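Side-chain contacts in protein-glutamine deamidase Cif (Burkholderia pseudomallei, PDB 3GQM), which deamidates a glutamine side chain of the host ubiquitin-like protein NEDD8, shutting down cullin-RING ubiquitin ligases and thereby blocking the host cell cycle: residues 31-36 with 199-204; 215-220 with 227-232; 75-80 with 85-90. All blocks are in the same frame, centred on the assembly; numbering follows the deposited sequence.

Contact 1: residues 31-36 with 199-204; sequences TLRKAT and RGSDPV
The carbonyl oxygen of G200 accepts an almost straight hydrogen bond from R33, with NH1 2.9 Å from G200 O and an N-H...O angle of 176°. This pins helix 29-42 to a type I beta turn, R199 to D202, that begins at the last residue of helix 192-199 in the papain-like fold of the Cif family. The oxygen lies in the plane of the guanidinium, at its edge, whereas NH1 stands 27° off the carbonyl plane of G200. NH2 of R33 also holds a water, and a second water, 2.9 Å from NH1 of R33, bridges to OG of S201.

Arginine suits this buried place because its planar head can serve several acceptors at once. CG stands anti to the backbone N (chi1 -176°) and the chain runs extended to NE, carrying the head clear of its helix. NE forms a salt bridge with D164 and Y176 makes a cation-pi contact, so the head is also tied to the central sheet. That carboxylate probably balances the buried charge. G200 lies about 9 Å from the side chain of Q179, an inferred active-site residue.

Within the turn, R199 NE forms a salt bridge with D202. At the more open side of the contact, S201, a small residue, lies alongside the aliphatic stem of K34, with OG 3.4 Å from CB of K34.

Contact 2: residues 215-220 with 227-232; sequences KDFSKM and RLLASI
The ring of F217 meets helix 222-233 with its edge: CD1 of L229 lies in the ring plane, 4.0 Å from CZ of F217, and CD1 of L228 comes to the rim near the same plane, 4.1 Å from CD1 of F217. Neither leucine lies over a face of the ring. With chi1 at 175° the ring swings opposite its own N, and F217 projects from the short 3-10 turn 216-219 toward the helix. F217 and L228 run antiparallel past one another, while L229 comes in roughly perpendicular.

The thioether of M220 adds to this apolar cluster, its SD 4.2 Å from CD1 of L228. The long phenylalanine and the leucine together fill the 9.5 Å between CA of F217 and CA of L228, while the branched leucine ends fit around the ring's rim and the unbranched methionine reaches in beside it.

The cluster closes the bend between helices 206-212 and 222-233. L228 also packs on E208 and Q211 of the former helix, while L229 turns to L157 and V242 in loops, its side chain about 8 Å from that of H159, an inferred active-site residue at the start of strand 159-165.

Contact 3: residues 75-80 with 85-90; sequences EKSVTD and ENYKEL
Two successive helices, 67-80 and 84-91, joined by a short connection, are held together by Y87 packing on V78 and S77. The ring of Y87 receives CG2 of V78 over one face, a CH-pi contact in which the methyl carbon is 4.2 Å from the ring centroid and 24° off the ring normal. It is displaced toward the rim, and its nearest ring atom is CD1 of Y87, at 3.9 Å.

The ring gets there because Y87, trans about chi1 (-178°), extends away from its own amide, sending the aromatic group from its helix toward the preceding one. S77 meets the ring obliquely, its OG 3.6 Å from CE1 of Y87. The small serine lets the ring come close to the helix, the branched valine supplies a methyl for its face, and tyrosine offers a broad apolar surface with a hydroxyl at its far end. CA of V78 and CA of Y87 are only 6.0 Å apart, so the helices approach closely here.

F81, in the connection, packs edge-to-face with Y87, and P96 touches both V78 and Y87, so the chain leaving helix 84-91 toward helix 104-116 folds back over the junction of the two helices.

From the N terminus, helix 29-42 supplies the first half of contact 1, whose partner arrives only after 162 intervening residues, including the helices from 47-53 through most of 192-199 and three of the four strands. Contact 3 falls within that long loop as a local closure, joining two successive helices with four residues between the segments. Contact 2 begins after contact 1 has closed and is again local, binding the 3-10 turn 216-219 to helix 222-233. Contacts 1 and 2 touch, since R199 NH2 probably donates a hydrogen bond to S231 O, 2.9 Å away. Contact 3 stands apart, its centre about 40 Å from that of contact 1, on the opposite side of the chain's centre.

Contact 1: residues 31-36 with 199-204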
loop_
_atom_site.group_PDB
_atom_site.type_symbol
_atom_site.label_atom_id
_atom_site.label_comp_id
_atom_site.label_asym_id
_atom_site.label_seq_id
_atom_site.Cartn_x
_atom_site.Cartn_y
_atom_site.Cartn_z
ATOM N N THR A 31 -11.077 15.918 1.961
ATOM C CA THR A 31 -11.539 15.825 3.320
ATOM C C THR A 31 -12.233 14.480 3.582
ATOM O O THR A 31 -12.025 13.853 4.616
ATOM C CB THR A 31 -12.538 17.000 3.601
ATOM O OG1 THR A 31 -11.826 18.242 3.439
ATOM C CG2 THR A 31 -13.088 16.892 4.998
ATOM N N LEU A 32 -13.058 14.029 2.646
ATOM C CA LEU A 32 -13.764 12.746 2.834
ATOM C C LEU A 32 -12.796 11.544 2.797
ATOM O O LEU A 32 -12.915 10.606 3.569
ATOM C CB LEU A 32 -14.805 12.558 1.732
ATOM C CG LEU A 32 -16.011 13.531 1.762
ATOM C CD1 LEU A 32 -16.819 13.376 0.498
ATOM C CD2 LEU A 32 -16.850 13.264 2.970
ATOM N N ARG A 33 -11.890 11.579 1.826
ATOM C CA ARG A 33 -10.812 10.587 1.658
ATOM C C ARG A 33 -10.120 10.442 3.005
ATOM O O ARG A 33 -9.988 9.328 3.569
ATOM C CB ARG A 33 -9.838 11.110 0.569
ATOM C CG ARG A 33 -8.716 10.172 0.205
ATOM C CD ARG A 33 -7.772 10.755 -0.890
ATOM N NE ARG A 33 -6.620 9.851 -0.994
ATOM C CZ ARG A 33 -5.581 9.836 -0.172
ATOM N NH1 ARG A 33 -5.453 10.754 0.793
ATOM N NH2 ARG A 33 -4.607 8.944 -0.369
ATOM N N LYS A 34 -9.736 11.571 3.570
ATOM C CA LYS A 34 -9.017 11.562 4.857
ATOM C C LYS A 34 -9.810 10.874 5.962
ATOM O O LYS A 34 -9.284 10.025 6.707
ATOM C CB LYS A 34 -8.607 13.000 5.220
ATOM C CG LYS A 34 -8.042 13.170 6.634
ATOM C CD LYS A 34 -7.546 14.598 6.741
ATOM C CE LYS A 34 -7.429 15.067 8.182
ATOM N NZ LYS A 34 -6.267 14.429 8.865
ATOM N N ALA A 35 -11.094 11.233 6.063
ATOM C CA ALA A 35 -11.983 10.562 6.994
ATOM C C ALA A 35 -12.203 9.070 6.725
ATOM O O ALA A 35 -12.270 8.312 7.645
ATOM C CB ALA A 35 -13.353 11.305 7.080
ATOM N N THR A 36 -12.363 8.660 5.480
ATOM C CA THR A 36 -12.491 7.241 5.161
ATOM C C THR A 36 -11.223 6.481 5.631
ATOM O O THR A 36 -11.272 5.476 6.402
ATOM C CB THR A 36 -12.697 7.055 3.621
ATOM O OG1 THR A 36 -13.900 7.699 3.213
ATOM C CG2 THR A 36 -12.801 5.570 3.198
ATOM N N ARG A 199 0.919 11.213 7.294
ATOM C CA ARG A 199 1.148 11.661 5.923
ATOM C C ARG A 199 0.120 11.231 4.842
ATOM O O ARG A 199 0.292 11.500 3.626
ATOM C CB ARG A 199 2.577 11.283 5.537
ATOM C CG ARG A 199 3.615 12.157 6.412
ATOM C CD ARG A 199 4.970 12.240 5.742
ATOM N NE ARG A 199 4.867 12.855 4.395
ATOM C CZ ARG A 199 5.786 12.743 3.452
ATOM N NH1 ARG A 199 6.923 12.012 3.653
ATOM N NH2 ARG A 199 5.567 13.335 2.288
ATOM N N GLY A 200 -0.940 10.565 5.298
ATOM C CA GLY A 200 -1.964 9.996 4.397
ATOM C C GLY A 200 -2.675 11.033 3.528
ATOM O O GLY A 200 -3.106 10.693 2.457
ATOM N N SER A 201 -2.760 12.290 3.977
ATOM C CA SER A 201 -3.367 13.390 3.181
ATOM C C SER A 201 -2.371 14.463 2.860
ATOM O O SER A 201 -2.744 15.593 2.610
ATOM C CB SER A 201 -4.523 14.052 3.933
ATOM O OG SER A 201 -5.298 13.068 4.579
ATOM N N ASP A 202 -1.101 14.098 2.844
ATOM C CA ASP A 202 -0.037 15.015 2.508
ATOM C C ASP A 202 0.304 14.929 1.050
ATOM O O ASP A 202 0.953 13.973 0.646
ATOM C CB ASP A 202 1.199 14.625 3.306
ATOM C CG ASP A 202 2.250 15.699 3.307
ATOM O OD1 ASP A 202 2.076 16.716 2.555
ATOM O OD2 ASP A 202 3.257 15.513 4.040
ATOM N N PRO A 203 -0.070 15.938 0.246
ATOM C CA PRO A 203 0.189 15.772 -1.203
ATOM C C PRO A 203 1.689 15.683 -1.481
ATOM O O PRO A 203 2.500 16.329 -0.793
ATOM C CB PRO A 203 -0.382 17.037 -1.839
ATOM C CG PRO A 203 -1.097 17.831 -0.669
ATOM C CD PRO A 203 -0.568 17.289 0.601
ATOM N N VAL A 204 2.037 14.863 -2.470
ATOM C CA VAL A 204 3.410 14.659 -2.880
ATOM C C VAL A 204 3.632 15.262 -4.267
ATOM O O VAL A 204 2.710 15.318 -5.119
ATOM C CB VAL A 204 3.779 13.136 -2.861
ATOM C CG1 VAL A 204 5.040 12.916 -3.603
ATOM C CG2 VAL A 204 3.941 12.707 -1.413
HETATM O O HOH W 1 -2.624 8.524 1.500
HETATM O O HOH W 2 -7.143 12.705 2.122
#

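Contact 2: residues 215-220 with 227-232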
loop_
_atom_site.group_PDB
_atom_site.type_symbol
_atom_site.label_atom_id
_atom_site.label_comp_id
_atom_site.label_asym_id
_atom_site.label_seq_id
_atom_site.Cartn_x
_atom_site.Cartn_y
_atom_site.Cartn_z
ATOM N N LYS A 215 14.561 5.668 -14.414
ATOM C CA LYS A 215 15.761 4.854 -14.514
ATOM C C LYS A 215 16.959 5.598 -13.938
ATOM O O LYS A 215 17.764 5.030 -13.237
ATOM C CB LYS A 215 16.031 4.504 -15.980
ATOM C CG LYS A 215 15.271 3.309 -16.411
ATOM N N ASP A 216 17.086 6.878 -14.243
ATOM C CA ASP A 216 18.259 7.614 -13.817
ATOM C C ASP A 216 18.428 7.719 -12.297
ATOM O O ASP A 216 19.523 8.033 -11.814
ATOM C CB ASP A 216 18.261 8.974 -14.465
ATOM C CG ASP A 216 18.784 8.923 -15.891
ATOM O OD1 ASP A 216 19.407 7.884 -16.281
ATOM O OD2 ASP A 216 18.550 9.914 -16.617
ATOM N N PHE A 217 17.380 7.382 -11.544
ATOM C CA PHE A 217 17.431 7.486 -10.105
ATOM C C PHE A 217 18.641 6.772 -9.529
ATOM O O PHE A 217 19.243 7.254 -8.586
ATOM C CB PHE A 217 16.133 6.967 -9.441
ATOM C CG PHE A 217 16.212 6.947 -7.956
ATOM C CD1 PHE A 217 16.060 8.128 -7.226
ATOM C CD2 PHE A 217 16.506 5.763 -7.278
ATOM C CE1 PHE A 217 16.183 8.127 -5.840
ATOM C CE2 PHE A 217 16.616 5.748 -5.884
ATOM C CZ PHE A 217 16.453 6.920 -5.169
ATOM N N SER A 218 18.957 5.598 -10.065
ATOM C CA SER A 218 20.125 4.823 -9.603
ATOM C C SER A 218 21.461 5.607 -9.705
ATOM O O SER A 218 22.362 5.377 -8.910
ATOM C CB SER A 218 20.230 3.489 -10.314
ATOM O OG SER A 218 20.163 3.684 -11.715
ATOM N N LYS A 219 21.549 6.558 -10.638
ATOM C CA LYS A 219 22.800 7.325 -10.793
ATOM C C LYS A 219 22.855 8.702 -10.150
ATOM O O LYS A 219 23.840 9.442 -10.339
ATOM C CB LYS A 219 23.212 7.390 -12.261
ATOM N N MET A 220 21.830 9.036 -9.367
ATOM C CA MET A 220 21.730 10.360 -8.850
ATOM C C MET A 220 22.614 10.433 -7.623
ATOM O O MET A 220 22.856 9.423 -6.967
ATOM C CB MET A 220 20.263 10.756 -8.574
ATOM C CG MET A 220 19.417 11.011 -9.860
ATOM S SD MET A 220 17.633 11.238 -9.444
ATOM C CE MET A 220 16.744 11.039 -11.012
ATOM N N ARG A 227 17.339 12.800 -0.292
ATOM C CA ARG A 227 16.263 13.777 -0.115
ATOM C C ARG A 227 14.968 13.406 -0.844
ATOM O O ARG A 227 13.890 13.662 -0.339
ATOM C CB ARG A 227 16.718 15.208 -0.457
ATOM C CG ARG A 227 17.640 15.767 0.634
ATOM C CD ARG A 227 17.188 17.141 1.130
ATOM N NE ARG A 227 18.199 17.836 1.944
ATOM C CZ ARG A 227 19.408 18.191 1.502
ATOM N NH1 ARG A 227 19.797 17.888 0.266
ATOM N NH2 ARG A 227 20.253 18.827 2.313
ATOM N N LEU A 228 15.071 12.816 -2.025
ATOM C CA LEU A 228 13.878 12.375 -2.723
ATOM C C LEU A 228 13.151 11.317 -1.883
ATOM O O LEU A 228 11.933 11.405 -1.665
ATOM C CB LEU A 228 14.195 11.789 -4.093
ATOM C CG LEU A 228 14.441 12.753 -5.240
ATOM C CD1 LEU A 228 14.746 11.919 -6.497
ATOM C CD2 LEU A 228 13.221 13.654 -5.467
ATOM N N LEU A 229 13.918 10.353 -1.383
ATOM C CA LEU A 229 13.379 9.269 -0.582
ATOM C C LEU A 229 12.720 9.749 0.706
ATOM O O LEU A 229 11.568 9.332 1.024
ATOM C CB LEU A 229 14.445 8.207 -0.284
ATOM C CG LEU A 229 14.895 7.380 -1.504
ATOM C CD1 LEU A 229 16.184 6.671 -1.187
ATOM C CD2 LEU A 229 13.816 6.359 -2.005
ATOM N N ALA A 230 13.445 10.598 1.445
ATOM C CA ALA A 230 12.928 11.132 2.700
ATOM C C ALA A 230 11.687 11.961 2.440
ATOM O O ALA A 230 10.775 11.964 3.242
ATOM C CB ALA A 230 13.955 12.008 3.384
ATOM N N SER A 231 11.681 12.701 1.344
ATOM C CA SER A 231 10.581 13.624 1.077
ATOM C C SER A 231 9.280 12.909 0.683
ATOM O O SER A 231 8.193 13.289 1.109
ATOM C CB SER A 231 11.019 14.648 0.037
ATOM O OG SER A 231 9.901 15.261 -0.516
ATOM N N ILE A 232 9.405 11.838 -0.093
ATOM C CA ILE A 232 8.285 11.131 -0.601
ATOM C C ILE A 232 7.839 10.019 0.382
ATOM O O ILE A 232 6.669 9.777 0.531
ATOM C CB ILE A 232 8.657 10.504 -1.978
ATOM C CG1 ILE A 232 9.013 11.603 -2.986
ATOM C CG2 ILE A 232 7.515 9.662 -2.524
ATOM C CD1 ILE A 232 9.441 11.036 -4.436
#

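Contact 3: residues 75-80 with 85-90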
loop_
_atom_site.group_PDB
_atom_site.type_symbol
_atom_site.label_atom_id
_atom_site.label_comp_id
_atom_site.label_asym_id
_atom_site.label_seq_id
_atom_site.Cartn_x
_atom_site.Cartn_y
_atom_site.Cartn_z
ATOM N N GLU A 75 -7.301 -21.878 12.679
ATOM C CA GLU A 75 -7.436 -22.978 13.662
ATOM C C GLU A 75 -6.996 -24.300 13.006
ATOM O O GLU A 75 -6.178 -25.037 13.533
ATOM C CB GLU A 75 -8.875 -23.112 14.197
ATOM C CG GLU A 75 -9.325 -21.974 15.105
ATOM C CD GLU A 75 -10.830 -22.001 15.413
ATOM O OE1 GLU A 75 -11.443 -23.112 15.386
ATOM O OE2 GLU A 75 -11.392 -20.901 15.696
ATOM N N LYS A 76 -7.545 -24.571 11.836
ATOM C CA LYS A 76 -7.199 -25.782 11.111
ATOM C C LYS A 76 -5.690 -25.915 10.917
ATOM O O LYS A 76 -5.076 -26.947 11.270
ATOM C CB LYS A 76 -7.931 -25.804 9.781
ATOM C CG LYS A 76 -7.671 -27.084 9.036
ATOM C CD LYS A 76 -8.175 -27.039 7.609
ATOM C CE LYS A 76 -7.430 -28.137 6.771
ATOM N NZ LYS A 76 -6.070 -27.649 6.236
ATOM N N SER A 77 -5.070 -24.862 10.394
ATOM C CA SER A 77 -3.620 -24.866 10.178
ATOM C C SER A 77 -2.850 -25.159 11.488
ATOM O O SER A 77 -1.838 -25.891 11.507
ATOM C CB SER A 77 -3.173 -23.521 9.545
ATOM O OG SER A 77 -1.787 -23.288 9.771
ATOM N N VAL A 78 -3.304 -24.571 12.590
ATOM C CA VAL A 78 -2.587 -24.731 13.847
ATOM C C VAL A 78 -2.695 -26.214 14.292
ATOM O O VAL A 78 -1.724 -26.805 14.774
ATOM C CB VAL A 78 -3.136 -23.753 14.929
ATOM C CG1 VAL A 78 -2.875 -24.286 16.334
ATOM C CG2 VAL A 78 -2.535 -22.369 14.769
ATOM N N THR A 79 -3.872 -26.801 14.094
ATOM C CA THR A 79 -4.084 -28.212 14.391
ATOM C C THR A 79 -3.185 -29.085 13.529
ATOM O O THR A 79 -2.571 -30.009 14.029
ATOM C CB THR A 79 -5.564 -28.619 14.162
ATOM O OG1 THR A 79 -6.416 -27.666 14.795
ATOM C CG2 THR A 79 -5.862 -29.977 14.773
ATOM N N ASP A 80 -3.126 -28.794 12.230
ATOM C CA ASP A 80 -2.228 -29.498 11.315
ATOM C C ASP A 80 -0.861 -29.538 11.973
ATOM O O ASP A 80 -0.186 -30.561 11.962
ATOM C CB ASP A 80 -2.163 -28.802 9.951
ATOM C CG ASP A 80 -3.453 -28.949 9.124
ATOM O OD1 ASP A 80 -4.354 -29.741 9.480
ATOM O OD2 ASP A 80 -3.581 -28.263 8.087
ATOM N N GLU A 85 1.271 -24.281 20.692
ATOM C CA GLU A 85 2.626 -24.135 21.232
ATOM C C GLU A 85 3.683 -24.814 20.338
ATOM O O GLU A 85 4.781 -24.293 20.166
ATOM C CB GLU A 85 2.753 -24.279 22.793
ATOM C CG GLU A 85 2.875 -25.641 23.502
ATOM N N ASN A 86 3.274 -25.893 19.677
ATOM C CA ASN A 86 4.024 -26.488 18.568
ATOM C C ASN A 86 4.132 -25.646 17.303
ATOM O O ASN A 86 5.160 -25.676 16.621
ATOM C CB ASN A 86 3.394 -27.810 18.174
ATOM C CG ASN A 86 4.157 -28.984 18.704
ATOM O OD1 ASN A 86 5.381 -29.066 18.539
ATOM N ND2 ASN A 86 3.447 -29.910 19.354
ATOM N N TYR A 87 3.050 -24.955 16.961
ATOM C CA TYR A 87 3.023 -24.098 15.789
ATOM C C TYR A 87 4.079 -22.988 15.904
ATOM O O TYR A 87 4.772 -22.664 14.932
ATOM C CB TYR A 87 1.625 -23.497 15.604
ATOM C CG TYR A 87 1.500 -22.621 14.383
ATOM C CD1 TYR A 87 0.979 -23.127 13.193
ATOM C CD2 TYR A 87 1.910 -21.269 14.416
ATOM C CE1 TYR A 87 0.861 -22.307 12.054
ATOM C CE2 TYR A 87 1.801 -20.452 13.294
ATOM C CZ TYR A 87 1.278 -20.975 12.124
ATOM O OH TYR A 87 1.177 -20.174 11.017
ATOM N N LYS A 88 4.215 -22.419 17.092
ATOM C CA LYS A 88 5.210 -21.392 17.315
ATOM C C LYS A 88 6.634 -21.940 17.087
ATOM O O LYS A 88 7.473 -21.284 16.456
ATOM C CB LYS A 88 5.040 -20.810 18.721
ATOM C CG LYS A 88 3.659 -20.195 18.945
ATOM C CD LYS A 88 3.546 -19.400 20.239
ATOM C CE LYS A 88 2.089 -19.303 20.636
ATOM N NZ LYS A 88 1.784 -18.143 21.511
ATOM N N GLU A 89 6.890 -23.153 17.583
ATOM C CA GLU A 89 8.205 -23.771 17.482
ATOM C C GLU A 89 8.669 -23.874 16.049
ATOM O O GLU A 89 9.816 -23.565 15.751
ATOM C CB GLU A 89 8.206 -25.154 18.112
ATOM N N LEU A 90 7.773 -24.288 15.160
ATOM C CA LEU A 90 8.148 -24.613 13.778
ATOM C C LEU A 90 7.971 -23.472 12.746
ATOM O O LEU A 90 8.305 -23.649 11.572
ATOM C CB LEU A 90 7.455 -25.917 13.333
ATOM C CG LEU A 90 7.617 -27.083 14.331
ATOM C CD1 LEU A 90 6.449 -28.061 14.287
ATOM C CD2 LEU A 90 8.967 -27.814 14.187
#